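PDB 2OA9: R.MvaI from Kocuria varians, which is a monomeric restriction endonuclease of the PDDEXK clan that recognizes its DNA target asymmetrically and probably cuts it with the help of metal ions. Local coordinates for residues 128-133 / 150-155; 75-80 / 146-151; 70-75 / 161-166. All coordinates share one frame; numbering follows the deposited sequence.

Interaction 1: residues 128-133 / 150-155; sequences ESQVVR and WSFDSL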
loop_
_atom_site.group_PDB
_atom_site.type_symbol
_atom_site.label_atom_id
_atom_site.label_comp_id
_atom_site.label_asym_id
_atom_site.label_seq_id
_atom_site.Cartn_x
_atom_site.Cartn_y
_atom_site.Cartn_z
ATOM N N GLU A 128 6.997 -9.223 -21.095
ATOM C CA GLU A 128 7.466 -8.815 -22.423
ATOM C C GLU A 128 6.694 -7.620 -22.966
ATOM O O GLU A 128 7.257 -6.748 -23.601
ATOM C CB GLU A 128 7.393 -9.974 -23.413
ATOM C CG GLU A 128 7.923 -9.645 -24.816
ATOM C CD GLU A 128 9.413 -9.317 -24.878
ATOM O OE1 GLU A 128 10.165 -9.626 -23.912
ATOM O OE2 GLU A 128 9.851 -8.765 -25.921
ATOM N N SER A 129 5.393 -7.579 -22.717
ATOM C CA SER A 129 4.583 -6.440 -23.124
ATOM C C SER A 129 4.555 -5.337 -22.057
ATOM O O SER A 129 3.990 -4.284 -22.291
ATOM C CB SER A 129 3.170 -6.897 -23.488
ATOM O OG SER A 129 3.269 -7.792 -24.596
ATOM N N GLN A 130 5.183 -5.581 -20.913
ATOM C CA GLN A 130 5.190 -4.631 -19.804
ATOM C C GLN A 130 3.792 -4.225 -19.411
ATOM O O GLN A 130 3.494 -3.042 -19.280
ATOM C CB GLN A 130 6.002 -3.377 -20.159
ATOM C CG GLN A 130 7.367 -3.635 -20.687
ATOM C CD GLN A 130 8.417 -3.322 -19.681
ATOM O OE1 GLN A 130 8.997 -2.228 -19.700
ATOM N NE2 GLN A 130 8.675 -4.269 -18.782
ATOM N N VAL A 131 2.915 -5.214 -19.243
ATOM C CA VAL A 131 1.590 -4.959 -18.674
ATOM C C VAL A 131 1.269 -6.021 -17.616
ATOM O O VAL A 131 1.790 -7.105 -17.627
ATOM C CB VAL A 131 0.470 -4.903 -19.733
ATOM C CG1 VAL A 131 0.850 -3.909 -20.858
ATOM C CG2 VAL A 131 0.185 -6.278 -20.286
ATOM N N VAL A 132 0.389 -5.654 -16.709
ATOM C CA VAL A 132 -0.142 -6.526 -15.667
ATOM C C VAL A 132 -1.571 -6.850 -16.060
ATOM O O VAL A 132 -2.411 -5.934 -16.132
ATOM C CB VAL A 132 -0.099 -5.788 -14.306
ATOM C CG1 VAL A 132 -0.761 -6.573 -13.210
ATOM C CG2 VAL A 132 1.325 -5.418 -13.945
ATOM N N ARG A 133 -1.859 -8.120 -16.329
ATOM C CA ARG A 133 -3.158 -8.544 -16.828
ATOM C C ARG A 133 -4.031 -9.162 -15.773
ATOM O O ARG A 133 -3.550 -9.914 -14.905
ATOM C CB ARG A 133 -2.990 -9.573 -17.944
ATOM C CG ARG A 133 -2.243 -9.082 -19.120
ATOM C CD ARG A 133 -2.161 -10.061 -20.273
ATOM N NE ARG A 133 -1.494 -9.491 -21.452
ATOM C CZ ARG A 133 -2.102 -8.738 -22.374
ATOM N NH1 ARG A 133 -3.400 -8.462 -22.307
ATOM N NH2 ARG A 133 -1.400 -8.233 -23.381
ATOM N N TRP A 150 -3.080 -3.193 -16.727
ATOM C CA TRP A 150 -2.440 -1.960 -16.260
ATOM C C TRP A 150 -1.085 -1.921 -16.893
ATOM O O TRP A 150 -0.326 -2.880 -16.767
ATOM C CB TRP A 150 -2.237 -1.968 -14.722
ATOM C CG TRP A 150 -3.467 -1.958 -13.889
ATOM C CD1 TRP A 150 -4.039 -0.873 -13.294
ATOM C CD2 TRP A 150 -4.281 -3.078 -13.538
ATOM N NE1 TRP A 150 -5.146 -1.243 -12.574
ATOM C CE2 TRP A 150 -5.343 -2.595 -12.733
ATOM C CE3 TRP A 150 -4.248 -4.444 -13.842
ATOM C CZ2 TRP A 150 -6.333 -3.438 -12.239
ATOM C CZ3 TRP A 150 -5.216 -5.268 -13.346
ATOM C CH2 TRP A 150 -6.254 -4.767 -12.543
ATOM N N SER A 151 -0.730 -0.853 -17.584
ATOM C CA SER A 151 0.627 -0.767 -18.086
ATOM C C SER A 151 1.657 -0.568 -16.991
ATOM O O SER A 151 1.359 0.040 -15.952
ATOM C CB SER A 151 0.746 0.410 -19.077
ATOM O OG SER A 151 0.487 1.644 -18.430
ATOM N N PHE A 152 2.877 -1.041 -17.205
ATOM C CA PHE A 152 3.938 -0.788 -16.239
ATOM C C PHE A 152 4.139 0.722 -16.051
ATOM O O PHE A 152 4.393 1.165 -14.948
ATOM C CB PHE A 152 5.285 -1.382 -16.687
ATOM C CG PHE A 152 5.489 -2.874 -16.408
ATOM C CD1 PHE A 152 6.769 -3.417 -16.434
ATOM C CD2 PHE A 152 4.433 -3.713 -16.139
ATOM C CE1 PHE A 152 6.978 -4.765 -16.202
ATOM C CE2 PHE A 152 4.633 -5.054 -15.937
ATOM C CZ PHE A 152 5.899 -5.590 -15.949
ATOM N N ASP A 153 4.039 1.508 -17.124
ATOM C CA ASP A 153 4.271 2.951 -17.006
ATOM C C ASP A 153 3.233 3.620 -16.117
ATOM O O ASP A 153 3.564 4.523 -15.356
ATOM C CB ASP A 153 4.301 3.608 -18.404
ATOM C CG ASP A 153 5.578 3.284 -19.157
ATOM O OD1 ASP A 153 5.682 3.640 -20.351
ATOM O OD2 ASP A 153 6.531 2.665 -18.628
ATOM N N SER A 154 1.988 3.167 -16.189
ATOM C CA SER A 154 0.940 3.717 -15.351
ATOM C C SER A 154 1.226 3.424 -13.888
ATOM O O SER A 154 0.992 4.266 -13.031
ATOM C CB SER A 154 -0.444 3.219 -15.755
ATOM O OG SER A 154 -0.718 1.875 -15.368
ATOM N N LEU A 155 1.697 2.216 -13.621
ATOM C CA LEU A 155 1.974 1.801 -12.254
ATOM C C LEU A 155 3.177 2.536 -11.729
ATOM O O LEU A 155 3.191 2.956 -10.586
ATOM C CB LEU A 155 2.179 0.280 -12.175
ATOM C CG LEU A 155 0.941 -0.528 -12.573
ATOM C CD1 LEU A 155 1.333 -1.991 -12.557
ATOM C CD2 LEU A 155 -0.281 -0.258 -11.714
#
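The Phe152 ring lies with one face against the backbone of Gln130. Its CB is 3.6 Å from Gln130 O, the carbonyl that also accepts the N-H of Phe152 (Phe152 N to Gln130 O, 2.9 Å). With CG beside the backbone N (chi1 -82°), the ring comes to lie so that Gln130 CA stands 3.7 Å from its centroid as a CH-pi contact. CD1 and CE1 each approach Gln130 NE2 to 3.1 Å; that amide is turned 53° from the ring and bonds weakly to Trp127 O. On the other branch CD2 touches Gln130 O. Next to it, Phe152 CE2 reaches Val132 CG2 at 3.9 Å; CZ, the tip, again meets Gln130 CA. A serine in place of Phe152 would probably open a gap under Gln130 and leave its amide freer to turn.

Val132, on the same face of the sheet as Trp150, suits this buried place because its compact side chain is wholly apolar: CG2 also packs on Leu155 CD1 (3.7 Å). Its backbone N and O each bond to Trp150. Ser151 N-caps helix 152-162, its OG accepting Ser154 N. The contact thus lies where hairpin 131-138/143-151 runs into that helix. Ile125 of strand 119-126 and Cys199 of helix 195-204 pack on both Phe152 and Val132; Ile125 belongs to a calcium site seen in another structure of this protein, without calcium here.

Interaction 2: residues 75-80 / 146-151; sequences KSPTNP and NSVYWS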
loop_
_atom_site.group_PDB
_atom_site.type_symbol
_atom_site.label_atom_id
_atom_site.label_comp_id
_atom_site.label_asym_id
_atom_site.label_seq_id
_atom_site.Cartn_x
_atom_site.Cartn_y
_atom_site.Cartn_z
ATOM N N LYS A 75 -5.706 2.661 -8.700
ATOM C CA LYS A 75 -5.578 2.955 -10.117
ATOM C C LYS A 75 -6.376 1.971 -10.930
ATOM O O LYS A 75 -6.183 0.747 -10.797
ATOM C CB LYS A 75 -4.108 2.949 -10.573
ATOM C CG LYS A 75 -3.845 3.227 -12.074
ATOM C CD LYS A 75 -4.111 4.674 -12.418
ATOM C CE LYS A 75 -3.804 4.914 -13.877
ATOM N NZ LYS A 75 -4.855 4.329 -14.758
ATOM N N SER A 76 -7.229 2.542 -11.780
ATOM C CA SER A 76 -8.017 1.792 -12.744
ATOM C C SER A 76 -7.180 1.239 -13.884
ATOM O O SER A 76 -6.136 1.781 -14.201
ATOM C CB SER A 76 -9.132 2.669 -13.314
ATOM O OG SER A 76 -10.163 2.842 -12.356
ATOM N N PRO A 77 -7.629 0.154 -14.505
ATOM C CA PRO A 77 -6.902 -0.396 -15.652
ATOM C C PRO A 77 -6.575 0.607 -16.791
ATOM O O PRO A 77 -7.312 1.574 -17.084
ATOM C CB PRO A 77 -7.817 -1.530 -16.130
ATOM C CG PRO A 77 -8.527 -1.947 -14.952
ATOM C CD PRO A 77 -8.794 -0.666 -14.189
ATOM N N THR A 78 -5.416 0.419 -17.369
ATOM C CA THR A 78 -5.014 1.185 -18.556
ATOM C C THR A 78 -5.952 0.870 -19.731
ATOM O O THR A 78 -6.302 1.778 -20.508
ATOM C CB THR A 78 -3.596 0.767 -18.946
ATOM O OG1 THR A 78 -2.695 1.110 -17.900
ATOM C CG2 THR A 78 -3.045 1.579 -20.191
ATOM N N ASN A 79 -6.318 -0.411 -19.868
ATOM C CA ASN A 79 -6.984 -0.973 -21.058
ATOM C C ASN A 79 -7.981 -2.029 -20.704
ATOM O O ASN A 79 -7.758 -2.801 -19.775
ATOM C CB ASN A 79 -5.934 -1.655 -21.971
ATOM C CG ASN A 79 -6.562 -2.412 -23.196
ATOM O OD1 ASN A 79 -6.746 -1.835 -24.280
ATOM N ND2 ASN A 79 -6.880 -3.704 -23.017
ATOM N N PRO A 80 -9.073 -2.154 -21.428
ATOM C CA PRO A 80 -9.539 -1.165 -22.409
ATOM C C PRO A 80 -10.106 0.037 -21.702
ATOM O O PRO A 80 -10.218 0.033 -20.490
ATOM C CB PRO A 80 -10.676 -1.917 -23.103
ATOM C CG PRO A 80 -11.165 -2.898 -22.126
ATOM C CD PRO A 80 -9.929 -3.351 -21.410
ATOM N N ASN A 146 -8.240 -12.189 -20.924
ATOM C CA ASN A 146 -7.077 -11.583 -20.277
ATOM C C ASN A 146 -6.779 -10.205 -20.895
ATOM O O ASN A 146 -5.635 -9.728 -20.892
ATOM C CB ASN A 146 -5.867 -12.522 -20.305
ATOM C CG ASN A 146 -5.353 -12.750 -21.671
ATOM O OD1 ASN A 146 -5.982 -12.406 -22.677
ATOM N ND2 ASN A 146 -4.173 -13.370 -21.722
ATOM N N SER A 147 -7.812 -9.550 -21.388
ATOM C CA SER A 147 -7.693 -8.257 -22.059
ATOM C C SER A 147 -7.488 -7.056 -21.176
ATOM O O SER A 147 -6.919 -6.039 -21.645
ATOM C CB SER A 147 -8.897 -8.030 -22.977
ATOM O OG SER A 147 -10.081 -7.792 -22.232
ATOM N N VAL A 148 -7.926 -7.135 -19.931
ATOM C CA VAL A 148 -7.865 -6.017 -19.017
ATOM C C VAL A 148 -6.463 -5.942 -18.422
ATOM O O VAL A 148 -5.923 -6.958 -17.952
ATOM C CB VAL A 148 -8.962 -6.140 -17.906
ATOM C CG1 VAL A 148 -8.772 -5.059 -16.904
ATOM C CG2 VAL A 148 -10.386 -6.083 -18.515
ATOM N N TYR A 149 -5.845 -4.757 -18.472
ATOM C CA TYR A 149 -4.470 -4.629 -17.981
ATOM C C TYR A 149 -4.146 -3.256 -17.499
ATOM O O TYR A 149 -4.835 -2.297 -17.824
ATOM C CB TYR A 149 -3.422 -5.093 -19.030
ATOM C CG TYR A 149 -3.231 -4.211 -20.261
ATOM C CD1 TYR A 149 -2.582 -2.993 -20.182
ATOM C CD2 TYR A 149 -3.629 -4.660 -21.503
ATOM C CE1 TYR A 149 -2.356 -2.222 -21.317
ATOM C CE2 TYR A 149 -3.419 -3.901 -22.648
ATOM C CZ TYR A 149 -2.790 -2.686 -22.547
ATOM O OH TYR A 149 -2.654 -1.956 -23.708
ATOM N N TRP A 150 -3.080 -3.193 -16.727
ATOM C CA TRP A 150 -2.440 -1.960 -16.260
ATOM C C TRP A 150 -1.085 -1.921 -16.893
ATOM O O TRP A 150 -0.326 -2.880 -16.767
ATOM C CB TRP A 150 -2.237 -1.968 -14.722
ATOM C CG TRP A 150 -3.467 -1.958 -13.889
ATOM C CD1 TRP A 150 -4.039 -0.873 -13.294
ATOM C CD2 TRP A 150 -4.281 -3.078 -13.538
ATOM N NE1 TRP A 150 -5.146 -1.243 -12.574
ATOM C CE2 TRP A 150 -5.343 -2.595 -12.733
ATOM C CE3 TRP A 150 -4.248 -4.444 -13.842
ATOM C CZ2 TRP A 150 -6.333 -3.438 -12.239
ATOM C CZ3 TRP A 150 -5.216 -5.268 -13.346
ATOM C CH2 TRP A 150 -6.254 -4.767 -12.543
ATOM N N SER A 151 -0.730 -0.853 -17.584
ATOM C CA SER A 151 0.627 -0.767 -18.086
ATOM C C SER A 151 1.657 -0.568 -16.991
ATOM O O SER A 151 1.359 0.040 -15.952
ATOM C CB SER A 151 0.746 0.410 -19.077
ATOM O OG SER A 151 0.487 1.644 -18.430
#
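Thr78 and Asn79 both face Tyr149, a classic beta bulge where an irregular loop meets the edge of strand 143-151. Among the backbone bonds, Tyr149 O takes the N-H of Asn79 and, weakly, that of Thr78, while Tyr149 N returns a bond to Asn79 O (3.0 Å), making a single antiparallel bridge.

Three side chains add polar bonds. Thr78 keeps OG1 beside its own backbone N (chi1 -63°), where it receives the N-H of Ser151 almost straight (Ser151 N to Thr78 OG1, 2.8 Å, 172°). The indole N-H of Trp150 is spent on a loop carbonyl: NE1 lies 2.9 Å from Lys75 O, which sits near the ring plane although the donor stands well above the plane of the carbonyl. Asn79 ND2 gives a short but weak bond to Ser147 O at 2.7 Å. Within the loop, Lys75 NZ curls back onto Ser76 O.

The aromatic contacts are made over faces. Asn79 CB makes a CH-pi contact 3.5 Å from the Tyr149 ring centroid. Asparagine suits the place because its flat amide lies along that ring, only 14° from parallel, while ND2 reaches Ser147 O. Pro77 CA makes a second CH-pi contact, 3.8 Å from the centroid of the five-membered ring of Trp150. Proline is apt here, for its ring carbons extend the apolar surface: CG meets Trp150 CZ2 and, at 3.7 Å, Val148 CG1. Pro80, after a cis peptide bond, places CD against Val148 CG2.

The loop between strand 69-74 and helix 83-91 is thereby fastened to strand 143-151, one of the two outer strands of its three-stranded sheet. Helix 83-91 adds Met86 against Val148, and Phe232 of strand 225-235 meets Trp150 edge-to-face.

Interaction 3: residues 70-75 / 161-166; sequences LTLFTK and KKLKYI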
loop_
_atom_site.group_PDB
_atom_site.type_symbol
_atom_site.label_atom_id
_atom_site.label_comp_id
_atom_site.label_asym_id
_atom_site.label_seq_id
_atom_site.Cartn_x
_atom_site.Cartn_y
_atom_site.Cartn_z
ATOM N N LEU A 70 -1.533 -1.996 4.081
ATOM C CA LEU A 70 -1.247 -0.715 3.459
ATOM C C LEU A 70 -1.801 -0.729 2.035
ATOM O O LEU A 70 -1.568 -1.667 1.277
ATOM C CB LEU A 70 0.272 -0.559 3.438
ATOM C CG LEU A 70 0.857 0.719 2.867
ATOM C CD1 LEU A 70 0.590 1.854 3.828
ATOM C CD2 LEU A 70 2.353 0.530 2.595
ATOM N N THR A 71 -2.536 0.312 1.650
ATOM C CA THR A 71 -2.833 0.596 0.261
ATOM C C THR A 71 -1.765 1.500 -0.312
ATOM O O THR A 71 -1.647 2.637 0.086
ATOM C CB THR A 71 -4.181 1.282 0.185
ATOM O OG1 THR A 71 -5.174 0.385 0.691
ATOM C CG2 THR A 71 -4.555 1.613 -1.258
ATOM N N LEU A 72 -1.007 0.984 -1.263
ATOM C CA LEU A 72 0.066 1.740 -1.907
ATOM C C LEU A 72 -0.508 2.858 -2.755
ATOM O O LEU A 72 -0.034 3.978 -2.705
ATOM C CB LEU A 72 0.898 0.808 -2.779
ATOM C CG LEU A 72 1.630 -0.299 -1.991
ATOM C CD1 LEU A 72 2.083 -1.435 -2.894
ATOM C CD2 LEU A 72 2.800 0.268 -1.235
ATOM N N PHE A 73 -1.526 2.521 -3.525
ATOM C CA PHE A 73 -2.230 3.451 -4.403
ATOM C C PHE A 73 -3.458 2.778 -4.960
ATOM O O PHE A 73 -3.620 1.570 -4.861
ATOM C CB PHE A 73 -1.306 3.942 -5.546
ATOM C CG PHE A 73 -0.767 2.838 -6.443
ATOM C CD1 PHE A 73 -1.475 2.359 -7.511
ATOM C CD2 PHE A 73 0.472 2.285 -6.185
ATOM C CE1 PHE A 73 -0.963 1.365 -8.344
ATOM C CE2 PHE A 73 0.967 1.255 -6.970
ATOM C CZ PHE A 73 0.249 0.789 -8.056
ATOM N N THR A 74 -4.318 3.568 -5.586
ATOM C CA THR A 74 -5.466 3.081 -6.327
ATOM C C THR A 74 -5.304 3.527 -7.774
ATOM O O THR A 74 -4.801 4.643 -8.059
ATOM C CB THR A 74 -6.818 3.607 -5.740
ATOM O OG1 THR A 74 -6.814 5.042 -5.682
ATOM C CG2 THR A 74 -7.008 3.178 -4.322
ATOM N N LYS A 75 -5.706 2.661 -8.700
ATOM C CA LYS A 75 -5.578 2.955 -10.117
ATOM C C LYS A 75 -6.376 1.971 -10.930
ATOM O O LYS A 75 -6.183 0.747 -10.797
ATOM C CB LYS A 75 -4.108 2.949 -10.573
ATOM C CG LYS A 75 -3.845 3.227 -12.074
ATOM C CD LYS A 75 -4.111 4.674 -12.418
ATOM C CE LYS A 75 -3.804 4.914 -13.877
ATOM N NZ LYS A 75 -4.855 4.329 -14.758
ATOM N N LYS A 161 4.077 9.214 -7.866
ATOM C CA LYS A 161 3.194 10.259 -7.353
ATOM C C LYS A 161 2.719 10.016 -5.928
ATOM O O LYS A 161 2.484 10.975 -5.199
ATOM C CB LYS A 161 1.948 10.390 -8.233
ATOM C CG LYS A 161 1.956 11.509 -9.253
ATOM C CD LYS A 161 0.542 11.710 -9.817
ATOM C CE LYS A 161 0.091 10.551 -10.694
ATOM N NZ LYS A 161 -0.346 11.021 -12.048
ATOM N N LYS A 162 2.572 8.741 -5.533
ATOM C CA LYS A 162 1.771 8.387 -4.368
ATOM C C LYS A 162 2.562 7.762 -3.225
ATOM O O LYS A 162 2.110 7.816 -2.099
ATOM C CB LYS A 162 0.594 7.459 -4.729
ATOM C CG LYS A 162 -0.369 8.029 -5.771
ATOM C CD LYS A 162 -0.782 9.434 -5.430
ATOM C CE LYS A 162 -1.942 9.914 -6.291
ATOM N NZ LYS A 162 -3.243 9.433 -5.750
ATOM N N LEU A 163 3.745 7.228 -3.494
ATOM C CA LEU A 163 4.509 6.591 -2.415
ATOM C C LEU A 163 4.902 7.622 -1.393
ATOM O O LEU A 163 5.231 8.758 -1.741
ATOM C CB LEU A 163 5.781 5.935 -2.927
ATOM C CG LEU A 163 5.695 4.564 -3.588
ATOM C CD1 LEU A 163 7.084 4.178 -4.048
ATOM C CD2 LEU A 163 5.123 3.530 -2.633
ATOM N N LYS A 164 4.871 7.218 -0.130
ATOM C CA LYS A 164 5.311 8.064 0.967
ATOM C C LYS A 164 6.334 7.269 1.746
ATOM O O LYS A 164 6.359 6.028 1.685
ATOM C CB LYS A 164 4.132 8.465 1.846
ATOM C CG LYS A 164 3.093 9.325 1.110
ATOM C CD LYS A 164 1.941 9.730 1.992
ATOM C CE LYS A 164 1.194 10.961 1.460
ATOM N NZ LYS A 164 0.013 11.292 2.341
ATOM N N TYR A 165 7.180 7.972 2.482
ATOM C CA TYR A 165 8.045 7.336 3.466
ATOM C C TYR A 165 7.245 6.649 4.577
ATOM O O TYR A 165 6.190 7.103 4.985
ATOM C CB TYR A 165 9.034 8.358 4.074
ATOM C CG TYR A 165 10.010 8.967 3.089
ATOM C CD1 TYR A 165 9.856 10.284 2.641
ATOM C CD2 TYR A 165 11.064 8.233 2.603
ATOM C CE1 TYR A 165 10.745 10.826 1.728
ATOM C CE2 TYR A 165 11.952 8.753 1.725
ATOM C CZ TYR A 165 11.798 10.047 1.298
ATOM O OH TYR A 165 12.689 10.517 0.390
ATOM N N ILE A 166 7.756 5.517 5.043
ATOM C CA ILE A 166 7.204 4.834 6.209
ATOM C C ILE A 166 8.388 4.446 7.087
ATOM O O ILE A 166 9.436 4.030 6.560
ATOM C CB ILE A 166 6.452 3.548 5.786
ATOM C CG1 ILE A 166 5.214 3.887 4.969
ATOM C CG2 ILE A 166 6.019 2.732 6.993
ATOM C CD1 ILE A 166 4.908 2.851 3.935
HETATM O O HOH W 1 -3.880 6.607 -5.093
#
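Leu72 and Phe73 pass closest to Leu163 and Lys162 as the two segments run nearly antiparallel, their directions 158° apart. The backbones come within 6.4 Å at the CA atoms of Phe73 and Lys162 but diverge to 10.5 Å between those of Leu70 and Ile166, so side chains must bridge the widening space. At the wide end two branched residues meet tip to tip, Leu70 CD2 lying 3.7 Å from Ile166 CD1. With CG anti to the backbone N (chi1 -179°), Leu70 extends CD2 toward Ile166. In the middle, Leu72 CD2 and Leu163 CD2 touch more loosely at 4.2 Å. At the narrow end Phe73 CB rests against Lys162 CB (4.1 Å), while the phenylalanine ring turns away to stack on Phe232 and to pack against Leu155 and Leu159 of helix 152-162. Lysine fits the exposed border: its carbons pack, and its bent chain brings Lys162 NZ to a water 3.0 Å away, which also accepts from Thr74 N at 3.1 Å.

The contact between edge strand 69-74 and the end of helix 152-162 with the link to strand 166-176 is therefore mainly apolar and weakly directional, with its polar link across the segments carried by water.

From the N terminus, strand 69-74 supplies the first side of interaction 3, and the loop that follows supplies that of interaction 2, the two sharing Lys75. The chain then travels through helix 83-91 and several strands before residues 128-133 open the short hairpin loop that interaction 1 closes at 150-155. Interaction 2 closes its longer loop on the same stretch, sharing Trp150 and Ser151. Interaction 3 shuts the outermost loop at 161-166, with the other two nested inside it. Interaction 1 joins the hairpin to helix 152-162, interaction 2 fastens the loop after strand 69-74 to the hairpin, and interaction 3 sets that edge strand against the helix end and the start of strand 166-176.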